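Local coordinates for tripeptidase (Staphylococcus aureus subsp. aureus, PDB 3RZA), which probably cleaves tripeptides as a metal-dependent peptidase of the M20 family, binding zinc and calcium ions, at residues P218-I232 / F251-V264. Sequence-based numbering, arbitrary orientation.
Sequences PKEGVSAINIAAKAI and FHGGSATNIVADEV
Ala228 and Ile232 of helix 224-234 pack on the ring of Phe251, which rises from strand 244-253 toward the helix. The methyl of Ala228 approaches obliquely, its CB 3.5 Å from Phe251 CZ, whereas CD1 of Ile232 lies in the ring plane, meeting the edge at Phe251 CD2. Beside the ring, on strand 263-272, Val264 divides its branches: with CG1 anti to the backbone N (chi1 169°), that methyl reaches Ala228 CB, while CG2 sits 3.5 Å from Ala224 O and also meets CG1 of Ile225. Ile225 crosses Val264 at about a right angle and extends its CD1 to within 3.6 Å of Ala261 CB. Val260 CG1 lies against the backbone of Ser223, 3.5 Å from Ser223 N.

Polar links gather where the helix begins. Ala224 N donates to Ala261 O at 2.8 Å, a nearly straight bond (164° at the hydrogen). Ser223, the N-cap, receives weak bonds from Ile225 N and Asn226 N at its OG, which also donates to a water 2.7 Å away; Ala261 N donates to the same water.

This is helix-on-sheet packing in what is probably the dimerisation domain of an M20 peptidase: Phe251 to Gly253 pair antiparallel with a strand of the second subunit, where Phe251 stacks on its counterpart. Apolar contacts thus hold the helix on the sheet, while the direct bond and water tie its first turn to the loop entering strand 263-272.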
loop_
_atom_site.group_PDB
_atom_site.type_symbol
_atom_site.label_atom_id
_atom_site.label_comp_id
_atom_site.label_asym_id
_atom_site.label_seq_id
_atom_site.Cartn_x
_atom_site.Cartn_y
_atom_site.Cartn_z
ATOM N N PRO A 218 -12.148 7.687 17.924
ATOM C CA PRO A 218 -10.859 7.006 17.851
ATOM C C PRO A 218 -10.414 6.262 19.135
ATOM O O PRO A 218 -9.692 5.282 19.021
ATOM C CB PRO A 218 -9.894 8.147 17.533
ATOM C CG PRO A 218 -10.554 9.334 18.118
ATOM C CD PRO A 218 -11.971 9.156 17.900
ATOM N N LYS A 219 -10.865 6.704 20.318
ATOM C CA LYS A 219 -10.645 5.939 21.592
ATOM C C LYS A 219 -11.217 4.505 21.573
ATOM O O LYS A 219 -10.726 3.657 22.293
ATOM C CB LYS A 219 -11.225 6.670 22.828
ATOM C CG LYS A 219 -10.582 8.033 23.184
ATOM C CD LYS A 219 -9.135 7.890 23.709
ATOM C CE LYS A 219 -8.742 9.036 24.673
ATOM N NZ LYS A 219 -7.244 9.187 24.828
ATOM N N GLU A 220 -12.227 4.231 20.740
ATOM C CA GLU A 220 -12.762 2.854 20.602
ATOM C C GLU A 220 -11.786 1.914 19.843
ATOM O O GLU A 220 -11.969 0.712 19.874
ATOM C CB GLU A 220 -14.126 2.821 19.873
ATOM C CG GLU A 220 -15.209 3.848 20.300
ATOM C CD GLU A 220 -15.917 3.491 21.584
ATOM O OE1 GLU A 220 -15.248 3.093 22.572
ATOM O OE2 GLU A 220 -17.162 3.650 21.614
ATOM N N GLY A 221 -10.791 2.471 19.145
ATOM C CA GLY A 221 -9.849 1.698 18.340
ATOM C C GLY A 221 -8.409 1.906 18.746
ATOM O O GLY A 221 -8.106 2.558 19.753
ATOM N N VAL A 222 -7.539 1.278 17.980
ATOM C CA VAL A 222 -6.087 1.358 18.124
ATOM C C VAL A 222 -5.553 1.355 16.687
ATOM O O VAL A 222 -5.812 0.403 15.936
ATOM C CB VAL A 222 -5.523 0.142 18.934
ATOM C CG1 VAL A 222 -4.017 0.220 19.055
ATOM C CG2 VAL A 222 -6.162 0.055 20.340
ATOM N N SER A 223 -4.903 2.444 16.271
ATOM C CA SER A 223 -4.416 2.562 14.904
ATOM C C SER A 223 -3.123 1.764 14.728
ATOM O O SER A 223 -2.155 2.041 15.424
ATOM C CB SER A 223 -4.148 4.004 14.529
ATOM O OG SER A 223 -3.724 4.056 13.178
ATOM N N ALA A 224 -3.115 0.792 13.800
ATOM C CA ALA A 224 -1.889 0.101 13.396
ATOM C C ALA A 224 -0.911 1.016 12.645
ATOM O O ALA A 224 0.288 0.792 12.702
ATOM C CB ALA A 224 -2.222 -1.157 12.533
ATOM N N ILE A 225 -1.420 2.038 11.945
ATOM C CA ILE A 225 -0.549 3.052 11.283
ATOM C C ILE A 225 0.249 3.850 12.323
ATOM O O ILE A 225 1.492 3.901 12.226
ATOM C CB ILE A 225 -1.332 3.996 10.361
ATOM C CG1 ILE A 225 -1.796 3.247 9.112
ATOM C CG2 ILE A 225 -0.482 5.224 9.977
ATOM C CD1 ILE A 225 -2.847 4.035 8.263
ATOM N N ASN A 226 -0.442 4.387 13.343
ATOM C CA ASN A 226 0.249 5.106 14.447
ATOM C C ASN A 226 1.287 4.235 15.146
ATOM O O ASN A 226 2.377 4.695 15.402
ATOM C CB ASN A 226 -0.731 5.661 15.492
ATOM C CG ASN A 226 -1.665 6.716 14.920
ATOM O OD1 ASN A 226 -1.684 6.962 13.707
ATOM N ND2 ASN A 226 -2.436 7.343 15.784
ATOM N N ILE A 227 0.930 2.981 15.439
ATOM C CA ILE A 227 1.845 2.040 16.102
ATOM C C ILE A 227 3.116 1.778 15.286
ATOM O O ILE A 227 4.228 1.876 15.819
ATOM C CB ILE A 227 1.178 0.666 16.371
ATOM C CG1 ILE A 227 0.155 0.774 17.492
ATOM C CG2 ILE A 227 2.247 -0.380 16.759
ATOM C CD1 ILE A 227 -0.717 -0.475 17.641
ATOM N N ALA A 228 2.912 1.438 14.004
ATOM C CA ALA A 228 3.972 1.142 13.046
ATOM C C ALA A 228 4.887 2.340 12.813
ATOM O O ALA A 228 6.116 2.172 12.788
ATOM C CB ALA A 228 3.363 0.670 11.705
ATOM N N ALA A 229 4.296 3.537 12.707
ATOM C CA ALA A 229 5.047 4.800 12.615
ATOM C C ALA A 229 5.846 5.095 13.878
ATOM O O ALA A 229 7.021 5.463 13.796
ATOM C CB ALA A 229 4.121 5.964 12.306
ATOM N N LYS A 230 5.220 4.926 15.037
ATOM C CA LYS A 230 5.917 5.123 16.296
ATOM C C LYS A 230 7.067 4.124 16.465
ATOM O O LYS A 230 8.168 4.538 16.833
ATOM C CB LYS A 230 4.951 5.088 17.495
ATOM C CG LYS A 230 4.164 6.370 17.642
ATOM C CD LYS A 230 3.125 6.285 18.744
ATOM C CE LYS A 230 2.527 7.663 19.027
ATOM N NZ LYS A 230 1.576 7.677 20.151
ATOM N N ALA A 231 6.838 2.843 16.115
ATOM C CA ALA A 231 7.899 1.817 16.198
ATOM C C ALA A 231 9.141 2.203 15.373
ATOM O O ALA A 231 10.262 2.192 15.894
ATOM C CB ALA A 231 7.384 0.465 15.773
ATOM N N ILE A 232 8.897 2.629 14.132
ATOM C CA ILE A 232 9.931 3.113 13.207
ATOM C C ILE A 232 10.697 4.334 13.737
ATOM O O ILE A 232 11.933 4.386 13.588
ATOM C CB ILE A 232 9.342 3.446 11.807
ATOM C CG1 ILE A 232 8.930 2.179 11.072
ATOM C CG2 ILE A 232 10.346 4.224 10.954
ATOM C CD1 ILE A 232 8.137 2.498 9.763
ATOM N N PHE A 251 5.812 -0.159 3.480
ATOM C CA PHE A 251 4.910 0.141 4.587
ATOM C C PHE A 251 3.563 0.315 3.922
ATOM O O PHE A 251 3.384 1.251 3.139
ATOM C CB PHE A 251 5.382 1.415 5.296
ATOM C CG PHE A 251 4.602 1.799 6.593
ATOM C CD1 PHE A 251 3.196 1.838 6.662
ATOM C CD2 PHE A 251 5.310 2.265 7.688
ATOM C CE1 PHE A 251 2.552 2.279 7.788
ATOM C CE2 PHE A 251 4.658 2.682 8.846
ATOM C CZ PHE A 251 3.273 2.687 8.885
ATOM N N HIS A 252 2.621 -0.586 4.232
ATOM C CA HIS A 252 1.293 -0.570 3.636
ATOM C C HIS A 252 0.233 -0.876 4.674
ATOM O O HIS A 252 0.284 -1.918 5.331
ATOM C CB HIS A 252 1.220 -1.578 2.484
ATOM C CG HIS A 252 2.029 -1.174 1.293
ATOM N ND1 HIS A 252 1.570 -0.273 0.353
ATOM C CD2 HIS A 252 3.288 -1.503 0.914
ATOM C CE1 HIS A 252 2.506 -0.081 -0.559
ATOM N NE2 HIS A 252 3.561 -0.809 -0.234
ATOM N N GLY A 253 -0.755 0.000 4.796
ATOM C CA GLY A 253 -1.903 -0.288 5.640
ATOM C C GLY A 253 -3.029 0.701 5.507
ATOM O O GLY A 253 -2.818 1.849 5.099
ATOM N N GLY A 254 -4.232 0.222 5.813
ATOM C CA GLY A 254 -5.410 1.033 5.927
ATOM C C GLY A 254 -6.203 1.117 4.649
ATOM O O GLY A 254 -5.635 1.151 3.560
ATOM N N SER A 255 -7.525 1.218 4.798
ATOM C CA SER A 255 -8.488 1.177 3.679
ATOM C C SER A 255 -9.271 2.470 3.462
ATOM O O SER A 255 -9.766 2.697 2.347
ATOM C CB SER A 255 -9.502 0.056 3.930
ATOM O OG SER A 255 -10.259 0.308 5.118
ATOM N N ALA A 256 -9.460 3.281 4.514
ATOM C CA ALA A 256 -10.324 4.454 4.399
ATOM C C ALA A 256 -10.008 5.521 5.450
ATOM O O ALA A 256 -9.642 5.206 6.607
ATOM C CB ALA A 256 -11.840 4.020 4.471
ATOM N N THR A 257 -10.176 6.778 5.063
ATOM C CA THR A 257 -9.886 7.920 5.966
ATOM C C THR A 257 -10.758 7.950 7.219
ATOM O O THR A 257 -10.279 8.327 8.290
ATOM C CB THR A 257 -9.957 9.270 5.229
ATOM O OG1 THR A 257 -11.240 9.426 4.620
ATOM C CG2 THR A 257 -8.872 9.330 4.164
ATOM N N ASN A 258 -11.996 7.465 7.095
ATOM C CA ASN A 258 -12.981 7.467 8.193
ATOM C C ASN A 258 -12.980 6.220 9.096
ATOM O O ASN A 258 -13.863 6.098 9.964
ATOM C CB ASN A 258 -14.400 7.718 7.638
ATOM C CG ASN A 258 -14.940 6.549 6.805
ATOM O OD1 ASN A 258 -14.186 5.846 6.139
ATOM N ND2 ASN A 258 -16.252 6.367 6.828
ATOM N N ILE A 259 -11.985 5.334 8.922
ATOM C CA ILE A 259 -11.829 4.116 9.732
ATOM C C ILE A 259 -10.455 4.115 10.388
ATOM O O ILE A 259 -9.455 4.367 9.714
ATOM C CB ILE A 259 -11.996 2.848 8.819
ATOM C CG1 ILE A 259 -13.419 2.784 8.244
ATOM C CG2 ILE A 259 -11.668 1.567 9.584
ATOM C CD1 ILE A 259 -14.545 2.727 9.303
ATOM N N VAL A 260 -10.397 3.844 11.698
ATOM C CA VAL A 260 -9.116 3.612 12.381
ATOM C C VAL A 260 -8.504 2.326 11.768
ATOM O O VAL A 260 -9.167 1.281 11.737
ATOM C CB VAL A 260 -9.256 3.504 13.952
ATOM C CG1 VAL A 260 -7.888 3.210 14.622
ATOM C CG2 VAL A 260 -9.836 4.780 14.547
ATOM N N ALA A 261 -7.283 2.446 11.217
ATOM C CA ALA A 261 -6.616 1.353 10.487
ATOM C C ALA A 261 -6.208 0.248 11.439
ATOM O O ALA A 261 -5.499 0.508 12.407
ATOM C CB ALA A 261 -5.351 1.890 9.741
ATOM N N ASP A 262 -6.652 -0.977 11.181
ATOM C CA ASP A 262 -6.344 -2.111 12.088
ATOM C C ASP A 262 -5.228 -3.061 11.605
ATOM O O ASP A 262 -4.978 -4.078 12.279
ATOM C CB ASP A 262 -7.613 -2.896 12.447
ATOM C CG ASP A 262 -8.181 -3.703 11.284
ATOM O OD1 ASP A 262 -7.749 -3.515 10.137
ATOM O OD2 ASP A 262 -9.114 -4.500 11.535
ATOM N N GLU A 263 -4.576 -2.748 10.482
ATOM C CA GLU A 263 -3.498 -3.578 9.955
ATOM C C GLU A 263 -2.495 -2.816 9.127
ATOM O O GLU A 263 -2.872 -2.097 8.206
ATOM C CB GLU A 263 -4.044 -4.728 9.118
ATOM C CG GLU A 263 -2.953 -5.621 8.465
ATOM C CD GLU A 263 -3.471 -6.964 7.971
ATOM O OE1 GLU A 263 -4.642 -7.260 8.189
ATOM O OE2 GLU A 263 -2.702 -7.731 7.358
ATOM N N VAL A 264 -1.217 -3.076 9.402
ATOM C CA VAL A 264 -0.110 -2.582 8.608
ATOM C C VAL A 264 0.877 -3.712 8.388
ATOM O O VAL A 264 1.226 -4.426 9.338
ATOM C CB VAL A 264 0.597 -1.423 9.335
ATOM C CG1 VAL A 264 1.905 -1.077 8.654
ATOM C CG2 VAL A 264 -0.303 -0.208 9.368
HETATM O O HOH W 1 -5.684 4.996 11.653
#